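Local coordinates for ethanolamine utilization protein EutJ (Carboxydothermus hydrogenoformans Z-2901, PDB 3H1Q) that binds ATP as a member of the actin-like ATPase superfamily and probably serves in ethanolamine utilization, at residues A55-S60 with I74-E79; V68-A73 with G112-G117; E79-V84 with A118-V123; Y224-P229 with L250-Q255. All coordinates share one frame; numbering follows the deposited sequence.

Interaction 1: A55-S60 with I74-E79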
loop_
_atom_site.group_PDB
_atom_site.type_symbol
_atom_site.label_atom_id
_atom_site.label_comp_id
_atom_site.label_asym_id
_atom_site.label_seq_id
_atom_site.Cartn_x
_atom_site.Cartn_y
_atom_site.Cartn_z
ATOM N N ALA A 55 12.108 3.780 -3.034
ATOM C CA ALA A 55 12.003 3.444 -4.451
ATOM C C ALA A 55 10.818 2.534 -4.643
ATOM O O ALA A 55 10.370 1.874 -3.678
ATOM C CB ALA A 55 13.269 2.763 -4.935
ATOM N N LEU A 56 10.330 2.485 -5.882
ATOM C CA LEU A 56 9.164 1.690 -6.222
ATOM C C LEU A 56 9.260 1.062 -7.619
ATOM O O LEU A 56 9.530 1.755 -8.613
ATOM C CB LEU A 56 7.913 2.573 -6.148
ATOM C CG LEU A 56 6.556 1.997 -6.555
ATOM C CD1 LEU A 56 5.546 2.857 -5.915
ATOM C CD2 LEU A 56 6.335 2.008 -8.043
ATOM N N LYS A 57 8.997 -0.236 -7.720
ATOM C CA LYS A 57 8.841 -0.829 -9.061
ATOM C C LYS A 57 7.435 -1.400 -9.245
ATOM O O LYS A 57 6.867 -2.044 -8.357
ATOM C CB LYS A 57 9.936 -1.898 -9.363
ATOM C CG LYS A 57 10.114 -2.309 -10.870
ATOM C CD LYS A 57 10.953 -1.270 -11.649
ATOM C CE LYS A 57 11.060 -1.560 -13.146
ATOM N NZ LYS A 57 12.006 -2.688 -13.441
ATOM N N TRP A 58 6.874 -1.145 -10.408
ATOM C CA TRP A 58 5.599 -1.739 -10.744
ATOM C C TRP A 58 5.844 -3.193 -11.078
ATOM O O TRP A 58 6.588 -3.483 -12.015
ATOM C CB TRP A 58 5.005 -1.028 -11.947
ATOM C CG TRP A 58 4.617 0.373 -11.623
ATOM C CD1 TRP A 58 5.154 1.522 -12.134
ATOM C CD2 TRP A 58 3.613 0.779 -10.688
ATOM N NE1 TRP A 58 4.537 2.616 -11.585
ATOM C CE2 TRP A 58 3.583 2.191 -10.698
ATOM C CE3 TRP A 58 2.721 0.083 -9.857
ATOM C CZ2 TRP A 58 2.701 2.926 -9.906
ATOM C CZ3 TRP A 58 1.839 0.813 -9.070
ATOM C CH2 TRP A 58 1.842 2.226 -9.096
ATOM N N ALA A 59 5.216 -4.095 -10.315
ATOM C CA ALA A 59 5.514 -5.515 -10.393
ATOM C C ALA A 59 4.502 -6.443 -9.733
ATOM O O ALA A 59 4.234 -6.371 -8.528
ATOM C CB ALA A 59 6.887 -5.788 -9.810
ATOM N N SER A 60 4.045 -7.389 -10.544
ATOM C CA SER A 60 3.128 -8.457 -10.164
ATOM C C SER A 60 3.852 -9.703 -9.678
ATOM O O SER A 60 3.826 -10.726 -10.348
ATOM C CB SER A 60 2.345 -8.831 -11.412
ATOM O OG SER A 60 3.216 -8.710 -12.537
ATOM N N ILE A 74 13.308 -10.826 -6.108
ATOM C CA ILE A 74 14.660 -10.581 -5.601
ATOM C C ILE A 74 15.412 -9.623 -6.498
ATOM O O ILE A 74 16.031 -8.653 -6.018
ATOM C CB ILE A 74 15.397 -11.895 -5.410
ATOM C CG1 ILE A 74 14.765 -12.658 -4.243
ATOM C CG2 ILE A 74 16.888 -11.676 -5.165
ATOM C CD1 ILE A 74 15.335 -14.030 -4.021
ATOM N N GLN A 75 15.316 -9.861 -7.802
ATOM C CA GLN A 75 15.796 -8.880 -8.772
ATOM C C GLN A 75 15.318 -7.454 -8.469
ATOM O O GLN A 75 16.151 -6.522 -8.433
ATOM C CB GLN A 75 15.358 -9.248 -10.177
ATOM C CG GLN A 75 16.423 -9.891 -11.030
ATOM C CD GLN A 75 15.894 -11.153 -11.712
ATOM O OE1 GLN A 75 15.438 -12.084 -11.037
ATOM N NE2 GLN A 75 15.932 -11.184 -13.048
ATOM N N ILE A 76 13.992 -7.291 -8.274
ATOM C CA ILE A 76 13.369 -5.980 -7.973
ATOM C C ILE A 76 13.886 -5.443 -6.637
ATOM O O ILE A 76 14.479 -4.359 -6.595
ATOM C CB ILE A 76 11.793 -5.996 -7.987
ATOM C CG1 ILE A 76 11.217 -6.447 -9.346
ATOM C CG2 ILE A 76 11.220 -4.622 -7.574
ATOM C CD1 ILE A 76 11.619 -5.575 -10.530
ATOM N N VAL A 77 13.702 -6.184 -5.551
ATOM C CA VAL A 77 14.253 -5.698 -4.293
ATOM C C VAL A 77 15.732 -5.348 -4.447
ATOM O O VAL A 77 16.175 -4.277 -4.035
ATOM C CB VAL A 77 14.103 -6.690 -3.189
ATOM C CG1 VAL A 77 14.782 -6.183 -1.922
ATOM C CG2 VAL A 77 12.636 -6.956 -2.981
ATOM N N ARG A 78 16.501 -6.241 -5.070
ATOM C CA ARG A 78 17.902 -5.933 -5.296
ATOM C C ARG A 78 18.073 -4.616 -6.024
ATOM O O ARG A 78 18.845 -3.777 -5.575
ATOM C CB ARG A 78 18.631 -7.081 -5.964
ATOM C CG ARG A 78 19.041 -8.071 -4.921
ATOM C CD ARG A 78 19.732 -9.277 -5.485
ATOM N NE ARG A 78 20.914 -8.929 -6.269
ATOM C CZ ARG A 78 22.158 -8.950 -5.811
ATOM N NH1 ARG A 78 22.406 -9.294 -4.546
ATOM N NH2 ARG A 78 23.154 -8.607 -6.626
ATOM N N GLU A 79 17.333 -4.396 -7.109
ATOM C CA GLU A 79 17.574 -3.183 -7.900
ATOM C C GLU A 79 17.173 -1.898 -7.132
ATOM O O GLU A 79 17.822 -0.843 -7.266
ATOM C CB GLU A 79 16.981 -3.280 -9.323
ATOM C CG GLU A 79 15.493 -2.968 -9.490
ATOM C CD GLU A 79 14.862 -3.668 -10.744
ATOM O OE1 GLU A 79 14.851 -4.946 -10.824
ATOM O OE2 GLU A 79 14.362 -2.931 -11.650
#
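K57, on the edge strand 51-58, lays the root of its side chain across I76 of helix 70-87, and the two side chains meet at about a right angle. The close part of the contact is apolar. CG2 of I76 lies 3.5 Å from CB of K57, and CD1 of I76 lies 3.6 Å from CG of K57, so both ends of the isoleucine branch press on the first two methylenes of the lysine. A59, just past the strand, adds its methyl more distantly, CB standing 4.4 Å from CG1 of I76. Beyond CG the contact opens toward solvent. With CG anti to its backbone N (chi1 -164°), K57 starts out over the helix; the bend at chi2 (80°) then carries its amine along to E79, one helical turn on from I76. There NZ of K57 gives a salt-bridging hydrogen bond to OE2 of E79, 3.0 Å long, reaching the oxygen on its syn side and 25° out of the carboxylate plane. The K57 and E79 side chains also cross roughly at right angles. Of E79's two oxygens, OE2 is the one that meets NZ of K57. W58 and L56 turn their CB atoms to the other side of the strand, where W58 touches ATP and forms a cation-pi contact with K194, while I76 also touches I40 of strand 39-45. A helix on one side of the edge strand, with W58 facing the nucleotide on the other, is consistent with the ribonuclease H-like fold of the actin-type ATPases.

Interaction 2: V68-A73 with G112-G117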
loop_
_atom_site.group_PDB
_atom_site.type_symbol
_atom_site.label_atom_id
_atom_site.label_comp_id
_atom_site.label_asym_id
_atom_site.label_seq_id
_atom_site.Cartn_x
_atom_site.Cartn_y
_atom_site.Cartn_z
ATOM N N VAL A 68 4.459 -15.469 -7.197
ATOM C CA VAL A 68 4.499 -16.167 -8.490
ATOM C C VAL A 68 5.750 -15.859 -9.319
ATOM O O VAL A 68 5.957 -16.486 -10.379
ATOM C CB VAL A 68 3.254 -15.853 -9.407
ATOM C CG1 VAL A 68 2.081 -16.693 -9.030
ATOM C CG2 VAL A 68 2.889 -14.371 -9.389
ATOM N N ASP A 69 6.539 -14.871 -8.888
ATOM C CA ASP A 69 7.782 -14.561 -9.565
ATOM C C ASP A 69 8.794 -14.248 -8.509
ATOM O O ASP A 69 9.380 -13.178 -8.509
ATOM C CB ASP A 69 7.630 -13.384 -10.538
ATOM C CG ASP A 69 8.907 -13.141 -11.424
ATOM O OD1 ASP A 69 9.723 -14.060 -11.715
ATOM O OD2 ASP A 69 9.117 -11.989 -11.850
ATOM N N TYR A 70 8.976 -15.180 -7.584
ATOM C CA TYR A 70 9.943 -15.063 -6.480
ATOM C C TYR A 70 11.385 -14.575 -6.855
ATOM O O TYR A 70 11.997 -13.780 -6.149
ATOM C CB TYR A 70 9.979 -16.410 -5.778
ATOM C CG TYR A 70 11.025 -16.531 -4.745
ATOM C CD1 TYR A 70 10.707 -16.385 -3.404
ATOM C CD2 TYR A 70 12.332 -16.821 -5.097
ATOM C CE1 TYR A 70 11.665 -16.509 -2.415
ATOM C CE2 TYR A 70 13.328 -16.946 -4.121
ATOM C CZ TYR A 70 12.994 -16.778 -2.770
ATOM O OH TYR A 70 13.970 -16.900 -1.794
ATOM N N ILE A 71 11.909 -15.051 -7.971
ATOM C CA ILE A 71 13.190 -14.597 -8.501
ATOM C C ILE A 71 13.059 -13.162 -8.968
ATOM O O ILE A 71 13.835 -12.300 -8.540
ATOM C CB ILE A 71 13.671 -15.539 -9.653
ATOM C CG1 ILE A 71 14.108 -16.897 -9.082
ATOM C CG2 ILE A 71 14.751 -14.915 -10.538
ATOM C CD1 ILE A 71 14.509 -16.886 -7.594
ATOM N N GLY A 72 12.076 -12.905 -9.837
ATOM C CA GLY A 72 11.665 -11.539 -10.215
ATOM C C GLY A 72 11.592 -10.621 -9.002
ATOM O O GLY A 72 12.107 -9.506 -9.063
ATOM N N ALA A 73 11.005 -11.096 -7.898
ATOM C CA ALA A 73 10.989 -10.347 -6.658
ATOM C C ALA A 73 12.388 -9.862 -6.298
ATOM O O ALA A 73 12.632 -8.630 -6.230
ATOM C CB ALA A 73 10.403 -11.155 -5.531
ATOM N N GLY A 112 10.069 -12.795 3.645
ATOM C CA GLY A 112 11.355 -12.755 4.317
ATOM C C GLY A 112 12.483 -13.219 3.412
ATOM O O GLY A 112 13.467 -12.507 3.232
ATOM N N HIS A 113 12.326 -14.393 2.812
ATOM C CA HIS A 113 13.325 -14.898 1.894
ATOM C C HIS A 113 13.631 -14.017 0.691
ATOM O O HIS A 113 14.780 -13.988 0.276
ATOM C CB HIS A 113 13.024 -16.329 1.474
ATOM C CG HIS A 113 13.155 -17.306 2.598
ATOM N ND1 HIS A 113 12.073 -17.739 3.339
ATOM C CD2 HIS A 113 14.245 -17.896 3.140
ATOM C CE1 HIS A 113 12.488 -18.575 4.272
ATOM N NE2 HIS A 113 13.802 -18.684 4.176
ATOM N N VAL A 114 12.661 -13.293 0.125
ATOM C CA VAL A 114 13.043 -12.301 -0.891
ATOM C C VAL A 114 13.970 -11.265 -0.228
ATOM O O VAL A 114 14.977 -10.883 -0.807
ATOM C CB VAL A 114 11.848 -11.619 -1.655
ATOM C CG1 VAL A 114 12.355 -10.688 -2.759
ATOM C CG2 VAL A 114 10.955 -12.631 -2.317
ATOM N N VAL A 115 13.659 -10.863 1.004
ATOM C CA VAL A 115 14.368 -9.757 1.668
ATOM C C VAL A 115 15.800 -10.175 1.982
ATOM O O VAL A 115 16.758 -9.477 1.649
ATOM C CB VAL A 115 13.600 -9.282 2.931
ATOM N N ALA A 116 15.911 -11.352 2.592
ATOM C CA ALA A 116 17.181 -12.064 2.835
ATOM C C ALA A 116 17.908 -12.275 1.520
ATOM O O ALA A 116 19.061 -11.894 1.389
ATOM C CB ALA A 116 16.928 -13.380 3.523
ATOM N N GLY A 117 17.219 -12.829 0.531
ATOM C CA GLY A 117 17.777 -12.984 -0.802
ATOM C C GLY A 117 18.238 -11.718 -1.498
ATOM O O GLY A 117 18.985 -11.796 -2.454
#
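The backbone N of A73 donates to O of D69 over 2.7 Å, a bond of the first turn of helix 70-87; CB of A73 meets V114 of helix 110-117. D69 is the N-cap of the first helix, and its OD1 also takes a weak bond from N of G72. Across the contact no hydrogen bond forms; apolar groups carry it. The methyl of A73 nestles against the fork of V114, 3.4 Å from CG1 and 3.6 Å from CG2, and here the two backbones come nearest, with the CA atoms 6.4 Å apart. Y70, one turn earlier, reaches past V114 in the opposite direction. Its CG points away from the backbone N (chi1 173°), which sends the ring out to the second helix. CD1 and CE1 pass CG2 of V114 obliquely, CD1 at 3.9 Å, and OH ends 3.4 Å from CB of H113, which lies at the ring's edge near its plane. H113 turns its CB toward Y70 but leads its imidazole away, so CB rather than the ring does most of the touching. Y70 therefore closes the more open margin, while A73 and V114 lie buried. Farther along helix 70-87, I74 and V77 also pack on V114, which thus sits against successive turns, beside the five-stranded sheet in which strand 121-126 follows helix 110-117.

Interaction 3: E79-V84 with A118-V123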
loop_
_atom_site.group_PDB
_atom_site.type_symbol
_atom_site.label_atom_id
_atom_site.label_comp_id
_atom_site.label_asym_id
_atom_site.label_seq_id
_atom_site.Cartn_x
_atom_site.Cartn_y
_atom_site.Cartn_z
ATOM N N GLU A 79 17.333 -4.396 -7.109
ATOM C CA GLU A 79 17.574 -3.183 -7.900
ATOM C C GLU A 79 17.173 -1.898 -7.132
ATOM O O GLU A 79 17.822 -0.843 -7.266
ATOM C CB GLU A 79 16.981 -3.280 -9.323
ATOM C CG GLU A 79 15.493 -2.968 -9.490
ATOM C CD GLU A 79 14.862 -3.668 -10.744
ATOM O OE1 GLU A 79 14.851 -4.946 -10.824
ATOM O OE2 GLU A 79 14.362 -2.931 -11.650
ATOM N N LEU A 80 16.138 -2.032 -6.293
ATOM C CA LEU A 80 15.685 -0.959 -5.428
ATOM C C LEU A 80 16.747 -0.646 -4.386
ATOM O O LEU A 80 17.206 0.504 -4.309
ATOM C CB LEU A 80 14.353 -1.307 -4.759
ATOM C CG LEU A 80 13.164 -1.601 -5.673
ATOM C CD1 LEU A 80 11.978 -1.889 -4.835
ATOM C CD2 LEU A 80 12.857 -0.469 -6.654
ATOM N N LYS A 81 17.154 -1.658 -3.612
ATOM C CA LYS A 81 18.211 -1.496 -2.618
ATOM C C LYS A 81 19.401 -0.759 -3.185
ATOM O O LYS A 81 20.005 0.070 -2.504
ATOM C CB LYS A 81 18.693 -2.831 -2.105
ATOM C CG LYS A 81 19.526 -2.721 -0.861
ATOM C CD LYS A 81 19.670 -4.068 -0.192
ATOM C CE LYS A 81 21.052 -4.655 -0.412
ATOM N NZ LYS A 81 22.026 -4.121 0.568
ATOM N N ALA A 82 19.732 -1.033 -4.436
ATOM C CA ALA A 82 20.901 -0.417 -5.017
ATOM C C ALA A 82 20.620 1.006 -5.395
ATOM O O ALA A 82 21.487 1.849 -5.281
ATOM C CB ALA A 82 21.367 -1.183 -6.202
ATOM N N LYS A 83 19.411 1.284 -5.862
ATOM C CA LYS A 83 19.103 2.642 -6.287
ATOM C C LYS A 83 19.203 3.532 -5.079
ATOM O O LYS A 83 19.874 4.569 -5.105
ATOM C CB LYS A 83 17.701 2.767 -6.878
ATOM C CG LYS A 83 17.376 4.222 -7.245
ATOM C CD LYS A 83 16.427 4.406 -8.425
ATOM C CE LYS A 83 15.095 3.764 -8.159
ATOM N NZ LYS A 83 14.157 3.965 -9.306
ATOM N N VAL A 84 18.527 3.097 -4.022
ATOM C CA VAL A 84 18.441 3.857 -2.800
ATOM C C VAL A 84 19.846 3.993 -2.255
ATOM O O VAL A 84 20.255 5.083 -1.836
ATOM C CB VAL A 84 17.474 3.195 -1.805
ATOM C CG1 VAL A 84 17.761 3.627 -0.375
ATOM C CG2 VAL A 84 16.046 3.523 -2.201
ATOM N N ALA A 118 17.784 -10.539 -1.068
ATOM C CA ALA A 118 18.294 -9.295 -1.680
ATOM C C ALA A 118 19.459 -8.717 -0.859
ATOM O O ALA A 118 20.098 -7.731 -1.240
ATOM C CB ALA A 118 17.199 -8.289 -1.905
ATOM N N GLY A 119 19.741 -9.371 0.260
ATOM C CA GLY A 119 20.903 -9.067 1.025
ATOM C C GLY A 119 20.566 -8.255 2.232
ATOM O O GLY A 119 21.394 -7.459 2.695
ATOM N N LEU A 120 19.362 -8.473 2.754
ATOM C CA LEU A 120 18.884 -7.755 3.915
ATOM C C LEU A 120 18.564 -8.748 5.014
ATOM O O LEU A 120 17.726 -9.625 4.819
ATOM C CB LEU A 120 17.650 -6.931 3.533
ATOM C CG LEU A 120 17.959 -5.772 2.576
ATOM C CD1 LEU A 120 16.732 -5.192 1.896
ATOM C CD2 LEU A 120 18.717 -4.689 3.322
ATOM N N GLU A 121 19.231 -8.636 6.161
ATOM C CA GLU A 121 18.881 -9.489 7.290
ATOM C C GLU A 121 17.489 -9.081 7.711
ATOM O O GLU A 121 17.229 -7.904 7.973
ATOM C CB GLU A 121 19.849 -9.383 8.464
ATOM C CG GLU A 121 21.159 -8.679 8.138
ATOM C CD GLU A 121 22.370 -9.267 8.867
ATOM O OE1 GLU A 121 22.220 -10.365 9.479
ATOM O OE2 GLU A 121 23.470 -8.638 8.815
ATOM N N LEU A 122 16.587 -10.062 7.715
ATOM C CA LEU A 122 15.201 -9.885 8.119
ATOM C C LEU A 122 15.148 -9.418 9.573
ATOM O O LEU A 122 15.740 -10.036 10.467
ATOM C CB LEU A 122 14.428 -11.188 7.929
ATOM C CG LEU A 122 12.909 -11.262 7.718
ATOM C CD1 LEU A 122 12.350 -10.089 6.912
ATOM C CD2 LEU A 122 12.541 -12.567 7.019
ATOM N N VAL A 123 14.473 -8.288 9.774
ATOM C CA VAL A 123 14.301 -7.676 11.085
ATOM C C VAL A 123 13.094 -8.291 11.771
ATOM O O VAL A 123 13.082 -8.459 12.994
ATOM C CB VAL A 123 14.065 -6.162 10.934
ATOM C CG1 VAL A 123 13.677 -5.539 12.251
ATOM C CG2 VAL A 123 15.297 -5.513 10.377
#
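K81 sits within helix 70-87, while the turn around G119 leads from helix 110-117 into strand 121-126; the nearest CA atoms, those of K81 and A118, are 7.9 Å apart. G119 leaves the helical conformation with a positive phi of 103° in a Schellman motif, and N of L120 probably bonds back to O of V115. This turn presents the carbonyls of A118 and G119, with the L120 side chain, to a single lysine. K81 holds CG opposite its backbone N (chi1 -166°) and starts out extended, then bends at chi3 and chi4. Its CD rests on the branched end of L120, 3.7 Å from CG and equally far from CD2; the two side chains run past each other in opposite directions. One atom on, CE of K81 lies 3.3 Å from O of A118. NZ remains 4.0 Å from O of G119 and finds its partners elsewhere: a salt bridge to OE2 of E85, one turn along its own helix, and a hydrogen bond to O of L92. The aliphatic stem thus covers the turn while NZ is held by E85 and L92. L120 also touches A95 of strand 94-98, and A118 touches V77 and R78. Strand 94-98, helix 110-117 and the parallel strand 121-126 make a beta-alpha-beta crossover, and helix 70-87 packs on the turn from its helix into its second strand, as in the ribonuclease H-like fold.

Interaction 4: Y224-P229 with L250-Q255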
loop_
_atom_site.group_PDB
_atom_site.type_symbol
_atom_site.label_atom_id
_atom_site.label_comp_id
_atom_site.label_asym_id
_atom_site.label_seq_id
_atom_site.Cartn_x
_atom_site.Cartn_y
_atom_site.Cartn_z
ATOM N N TYR A 224 -19.479 -5.315 13.250
ATOM C CA TYR A 224 -18.577 -4.551 14.113
ATOM C C TYR A 224 -18.987 -3.120 14.394
ATOM O O TYR A 224 -19.607 -2.439 13.570
ATOM C CB TYR A 224 -17.161 -4.575 13.564
ATOM C CG TYR A 224 -16.564 -5.954 13.557
ATOM C CD1 TYR A 224 -15.913 -6.457 14.689
ATOM C CD2 TYR A 224 -16.654 -6.763 12.420
ATOM C CE1 TYR A 224 -15.354 -7.731 14.683
ATOM C CE2 TYR A 224 -16.107 -8.042 12.402
ATOM C CZ TYR A 224 -15.451 -8.519 13.536
ATOM O OH TYR A 224 -14.909 -9.788 13.529
ATOM N N ASP A 225 -18.603 -2.693 15.590
ATOM C CA ASP A 225 -18.859 -1.372 16.131
ATOM C C ASP A 225 -18.890 -0.245 15.085
ATOM O O ASP A 225 -17.951 -0.080 14.295
ATOM C CB ASP A 225 -17.800 -1.100 17.196
ATOM C CG ASP A 225 -18.014 0.191 17.902
ATOM O OD1 ASP A 225 -19.015 0.878 17.607
ATOM O OD2 ASP A 225 -17.176 0.522 18.759
ATOM N N GLN A 226 -19.971 0.532 15.096
ATOM C CA GLN A 226 -20.138 1.635 14.150
ATOM C C GLN A 226 -19.481 2.946 14.589
ATOM O O GLN A 226 -19.278 3.845 13.762
ATOM C CB GLN A 226 -21.614 1.867 13.842
ATOM C CG GLN A 226 -22.284 0.731 13.081
ATOM C CD GLN A 226 -21.581 0.420 11.784
ATOM O OE1 GLN A 226 -21.136 -0.712 11.559
ATOM N NE2 GLN A 226 -21.457 1.432 10.922
ATOM N N THR A 227 -19.153 3.053 15.881
ATOM C CA THR A 227 -18.319 4.148 16.383
ATOM C C THR A 227 -17.031 4.197 15.565
ATOM O O THR A 227 -16.501 5.277 15.299
ATOM C CB THR A 227 -17.949 3.967 17.874
ATOM O OG1 THR A 227 -19.098 3.539 18.594
ATOM C CG2 THR A 227 -17.470 5.266 18.493
ATOM N N LEU A 228 -16.554 3.022 15.149
ATOM C CA LEU A 228 -15.268 2.883 14.466
ATOM C C LEU A 228 -15.080 3.789 13.248
ATOM O O LEU A 228 -15.857 3.698 12.270
ATOM C CB LEU A 228 -15.021 1.427 14.056
ATOM C CG LEU A 228 -14.703 0.424 15.166
ATOM C CD1 LEU A 228 -14.944 -1.000 14.672
ATOM C CD2 LEU A 228 -13.269 0.613 15.692
ATOM N N PRO A 229 -14.049 4.670 13.315
ATOM C CA PRO A 229 -13.602 5.458 12.173
ATOM C C PRO A 229 -13.090 4.534 11.093
ATOM O O PRO A 229 -12.757 3.389 11.367
ATOM C CB PRO A 229 -12.467 6.300 12.751
ATOM C CG PRO A 229 -12.814 6.421 14.194
ATOM C CD PRO A 229 -13.338 5.067 14.546
ATOM N N LEU A 250 -20.875 3.096 0.956
ATOM C CA LEU A 250 -20.626 2.427 2.226
ATOM C C LEU A 250 -21.671 2.834 3.271
ATOM O O LEU A 250 -22.187 1.989 4.015
ATOM C CB LEU A 250 -19.208 2.712 2.725
ATOM C CG LEU A 250 -18.928 2.190 4.136
ATOM C CD1 LEU A 250 -18.634 0.703 4.131
ATOM C CD2 LEU A 250 -17.783 2.959 4.754
ATOM N N GLY A 251 -21.985 4.125 3.313
ATOM C CA GLY A 251 -22.901 4.625 4.304
ATOM C C GLY A 251 -22.268 5.694 5.153
ATOM O O GLY A 251 -22.889 6.723 5.394
ATOM N N LYS A 252 -21.047 5.469 5.632
ATOM C CA LYS A 252 -20.345 6.566 6.302
ATOM C C LYS A 252 -19.149 7.081 5.520
ATOM O O LYS A 252 -18.589 6.361 4.673
ATOM C CB LYS A 252 -20.012 6.279 7.780
ATOM C CG LYS A 252 -19.489 4.893 8.119
ATOM C CD LYS A 252 -19.479 4.717 9.647
ATOM C CE LYS A 252 -18.429 3.696 10.128
ATOM N NZ LYS A 252 -18.821 2.245 9.979
ATOM N N GLU A 253 -18.807 8.347 5.777
ATOM C CA GLU A 253 -17.695 9.025 5.113
ATOM C C GLU A 253 -16.399 8.333 5.491
ATOM O O GLU A 253 -16.266 7.787 6.593
ATOM C CB GLU A 253 -17.655 10.530 5.479
ATOM N N VAL A 254 -15.446 8.325 4.573
ATOM C CA VAL A 254 -14.185 7.625 4.834
ATOM C C VAL A 254 -13.024 8.601 4.847
ATOM O O VAL A 254 -13.096 9.645 4.217
ATOM C CB VAL A 254 -13.941 6.433 3.824
ATOM C CG1 VAL A 254 -15.101 5.418 3.893
ATOM C CG2 VAL A 254 -13.724 6.918 2.376
ATOM N N GLN A 255 -11.965 8.264 5.571
ATOM C CA GLN A 255 -10.710 9.017 5.492
ATOM C C GLN A 255 -9.710 8.352 4.555
ATOM O O GLN A 255 -9.291 7.232 4.820
ATOM C CB GLN A 255 -10.100 9.160 6.874
ATOM C CG GLN A 255 -10.809 10.202 7.719
ATOM C CD GLN A 255 -11.347 9.620 9.031
ATOM O OE1 GLN A 255 -12.046 8.597 9.020
ATOM N NE2 GLN A 255 -11.027 10.270 10.167
#
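From Q226 to P229 and from K252 to Q255 the two backbones head nearly the same way, 19° apart, with the CA atoms of P229 and V254 closest at 7.7 Å. Neither segment is regular helix or strand, and one lysine spans most of the distance between them. K252 sets its CG between its own backbone N and carbonyl carbon (chi1 42°), and beyond that the chain stays extended until a bend at chi4. This brings CE near two carbonyls of the facing loop, 3.3 Å from O of L228 and 3.7 Å from O of Q226. NZ reaches the amide end of Q226, lying 3.8 Å from its CD, as the two side chains cross at a slant. Q226 folds back at chi2 to present that amide. The loop is braced just beside it: OD1 of D225 accepts from both N and OG1 of T227, each over 2.8 Å, the backbone bond defining an Asx turn. OD1 meets OG1 of T227 with its syn lone pair, whereas the backbone N of T227 approaches from above the carboxylate plane. At the far end, P229 and the side chain of Q255 touch only loosely. Strand 230-233 takes over directly from P229, whose backbone bonds to I142; the backbone of Q255 pairs with V230 and V232 of that strand, and V254 packs between V230, V232 and helix 242-250.

Following the chain, strand 51-58 leads through a loop into helix 70-87, and interaction 1 closes that short connection by folding the helix back on the strand. Interaction 2 opens before interaction 1's helical segment is reached, so the two cross; it joins the start of the same helix to helix 110-117. Interaction 3 begins at E79, which it shares with interaction 1, and crosses interaction 2. Together they hold one helix against the edge strand 51-58 and against the unit of helix 110-117 and strand 121-126. Interaction 4 follows, its centre about 35 Å from that of interaction 1, closing the strand-helix unit at the four-stranded sheet on the opposite side of the chain's centre.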